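Local coordinates for class B carbapenemase GOB-18 (Elizabethkingia meningoseptica, PDB 5K0W), which probably hydrolyses beta-lactam antibiotics, carbapenems among them, as a subclass B3 metallo-beta-lactamase with two zinc ions in its active site, at residues I165-L170 against F182-K187. Residues are numbered along the deposited sequence; the frame is centred on the assembly and turned at random.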
loop_
_atom_site.group_PDB
_atom_site.type_symbol
_atom_site.label_atom_id
_atom_site.label_comp_id
_atom_site.label_asym_id
_atom_site.label_seq_id
_atom_site.Cartn_x
_atom_site.Cartn_y
_atom_site.Cartn_z
ATOM N N ILE A 165 -5.167 5.306 -18.040
ATOM C CA ILE A 165 -4.577 5.410 -16.705
ATOM C C ILE A 165 -3.062 5.196 -16.774
ATOM O O ILE A 165 -2.600 4.249 -17.416
ATOM C CB ILE A 165 -5.285 4.400 -15.751
ATOM C CG1 ILE A 165 -6.605 4.971 -15.174
ATOM C CG2 ILE A 165 -4.368 3.835 -14.651
ATOM C CD1 ILE A 165 -6.484 6.055 -14.006
ATOM N N THR A 166 -2.301 6.098 -16.125
ATOM C CA THR A 166 -0.842 6.045 -15.992
ATOM C C THR A 166 -0.490 6.300 -14.528
ATOM O O THR A 166 -0.828 7.356 -13.991
ATOM C CB THR A 166 -0.118 7.042 -16.923
ATOM O OG1 THR A 166 -0.598 6.890 -18.261
ATOM C CG2 THR A 166 1.405 6.865 -16.893
ATOM N N LEU A 167 0.182 5.328 -13.892
ATOM C CA LEU A 167 0.617 5.441 -12.511
ATOM C C LEU A 167 2.118 5.629 -12.477
ATOM O O LEU A 167 2.842 5.004 -13.256
ATOM C CB LEU A 167 0.250 4.167 -11.739
ATOM C CG LEU A 167 -0.975 4.243 -10.850
ATOM C CD1 LEU A 167 -2.226 4.151 -11.656
ATOM C CD2 LEU A 167 -0.991 3.100 -9.896
ATOM N N THR A 168 2.592 6.477 -11.570
ATOM C CA THR A 168 4.020 6.707 -11.398
ATOM C C THR A 168 4.383 6.178 -10.031
ATOM O O THR A 168 3.726 6.533 -9.042
ATOM C CB THR A 168 4.383 8.206 -11.564
ATOM O OG1 THR A 168 3.995 8.640 -12.857
ATOM C CG2 THR A 168 5.868 8.479 -11.390
ATOM N N LEU A 169 5.420 5.331 -9.970
ATOM C CA LEU A 169 5.907 4.798 -8.706
ATOM C C LEU A 169 6.823 5.840 -8.081
ATOM O O LEU A 169 7.750 6.319 -8.730
ATOM C CB LEU A 169 6.670 3.479 -8.921
ATOM C CG LEU A 169 7.037 2.708 -7.641
ATOM C CD1 LEU A 169 6.724 1.225 -7.782
ATOM C CD2 LEU A 169 8.484 2.945 -7.255
ATOM N N LEU A 170 6.575 6.174 -6.818
ATOM C CA LEU A 170 7.413 7.104 -6.073
ATOM C C LEU A 170 8.107 6.282 -4.982
ATOM O O LEU A 170 7.448 5.823 -4.046
ATOM C CB LEU A 170 6.586 8.256 -5.458
ATOM C CG LEU A 170 5.671 9.060 -6.405
ATOM C CD1 LEU A 170 4.729 9.946 -5.632
ATOM C CD2 LEU A 170 6.468 9.878 -7.402
ATOM N N PHE A 182 2.105 5.854 -4.985
ATOM C CA PHE A 182 1.729 5.975 -6.388
ATOM C C PHE A 182 0.997 7.270 -6.630
ATOM O O PHE A 182 0.233 7.729 -5.784
ATOM C CB PHE A 182 0.916 4.768 -6.875
ATOM C CG PHE A 182 1.648 3.458 -6.757
ATOM C CD1 PHE A 182 2.460 3.002 -7.789
ATOM C CD2 PHE A 182 1.507 2.661 -5.623
ATOM C CE1 PHE A 182 3.119 1.769 -7.690
ATOM C CE2 PHE A 182 2.189 1.439 -5.511
ATOM C CZ PHE A 182 2.986 1.000 -6.547
ATOM N N ILE A 183 1.275 7.886 -7.774
ATOM C CA ILE A 183 0.656 9.140 -8.159
ATOM C C ILE A 183 0.089 9.007 -9.562
ATOM O O ILE A 183 0.766 8.521 -10.476
ATOM C CB ILE A 183 1.576 10.386 -7.902
ATOM C CG1 ILE A 183 0.793 11.701 -7.918
ATOM C CG2 ILE A 183 2.823 10.441 -8.807
ATOM C CD1 ILE A 183 1.184 12.614 -6.802
ATOM N N PHE A 184 -1.188 9.356 -9.706
ATOM C CA PHE A 184 -1.888 9.269 -10.986
ATOM C C PHE A 184 -3.046 10.246 -11.058
ATOM O O PHE A 184 -3.515 10.752 -10.039
ATOM C CB PHE A 184 -2.374 7.825 -11.238
ATOM C CG PHE A 184 -3.493 7.384 -10.332
ATOM C CD1 PHE A 184 -3.226 6.913 -9.050
ATOM C CD2 PHE A 184 -4.817 7.441 -10.758
ATOM C CE1 PHE A 184 -4.262 6.526 -8.201
ATOM C CE2 PHE A 184 -5.856 7.057 -9.912
ATOM C CZ PHE A 184 -5.572 6.594 -8.640
ATOM N N GLU A 185 -3.527 10.477 -12.270
ATOM C CA GLU A 185 -4.694 11.303 -12.504
ATOM C C GLU A 185 -5.853 10.374 -12.828
ATOM O O GLU A 185 -5.662 9.318 -13.427
ATOM C CB GLU A 185 -4.455 12.280 -13.671
ATOM C CG GLU A 185 -5.247 13.579 -13.563
ATOM C CD GLU A 185 -4.466 14.823 -13.153
ATOM O OE1 GLU A 185 -3.374 14.688 -12.548
ATOM O OE2 GLU A 185 -4.957 15.941 -13.435
ATOM N N THR A 186 -7.043 10.756 -12.402
ATOM C CA THR A 186 -8.303 10.064 -12.681
ATOM C C THR A 186 -9.391 11.106 -12.858
ATOM O O THR A 186 -9.238 12.233 -12.388
ATOM C CB THR A 186 -8.635 8.963 -11.672
ATOM O OG1 THR A 186 -9.760 8.239 -12.178
ATOM C CG2 THR A 186 -8.931 9.498 -10.277
ATOM N N LYS A 187 -10.469 10.757 -13.552
ATOM C CA LYS A 187 -11.519 11.732 -13.787
ATOM C C LYS A 187 -12.926 11.212 -13.630
ATOM O O LYS A 187 -13.216 10.032 -13.875
ATOM C CB LYS A 187 -11.324 12.433 -15.153
ATOM C CG LYS A 187 -11.578 11.539 -16.373
ATOM C CD LYS A 187 -10.701 11.882 -17.585
ATOM C CE LYS A 187 -9.671 10.797 -17.926
ATOM N NZ LYS A 187 -8.589 10.645 -16.894
HETATM O O HOH W 1 1.602 9.849 -12.955
#
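T168 and I183 form an antiparallel hydrogen-bonded pair: T168 N donates to I183 O at 3.0 Å, and I183 N returns a bond to T168 O at 3.1 Å. I183 O also accepts from a water at 2.9 Å, and that water lies 2.7 Å from T168 OG1, so one carbonyl is gripped from two directions. OG1 stands beside its own backbone N (chi1 -59°), where it is hydrogen-bonded to K159 NZ and to the water. On the same face, L170 CD1 meets I183 CG2 at 3.7 Å.

On the face carrying L167, L169, F182 and F184 the contacts are apolar. L167 wedges between two phenylalanines, its CD2 against F182 CB and its CD1 3.7 Å from F184 CB, the L167 and F184 side chains running alongside each other. L169 CD1 approaches F182 CE1 obliquely at 3.6 Å. Toward I165 and T186 the strands diverge, their CA atoms 7.2 Å apart, yet I165 CD1 still touches F184 CD2.

The hairpin lies inside the five-stranded sheet, 159-162 flanking 165-171 and 192-198 flanking 180-187. I57 of strand 55-59, from the seven-stranded sheet, packs on I165, L167 and F184, joining the two sheets of the alpha-beta/beta-alpha sandwich of the metallo-beta-lactamase fold.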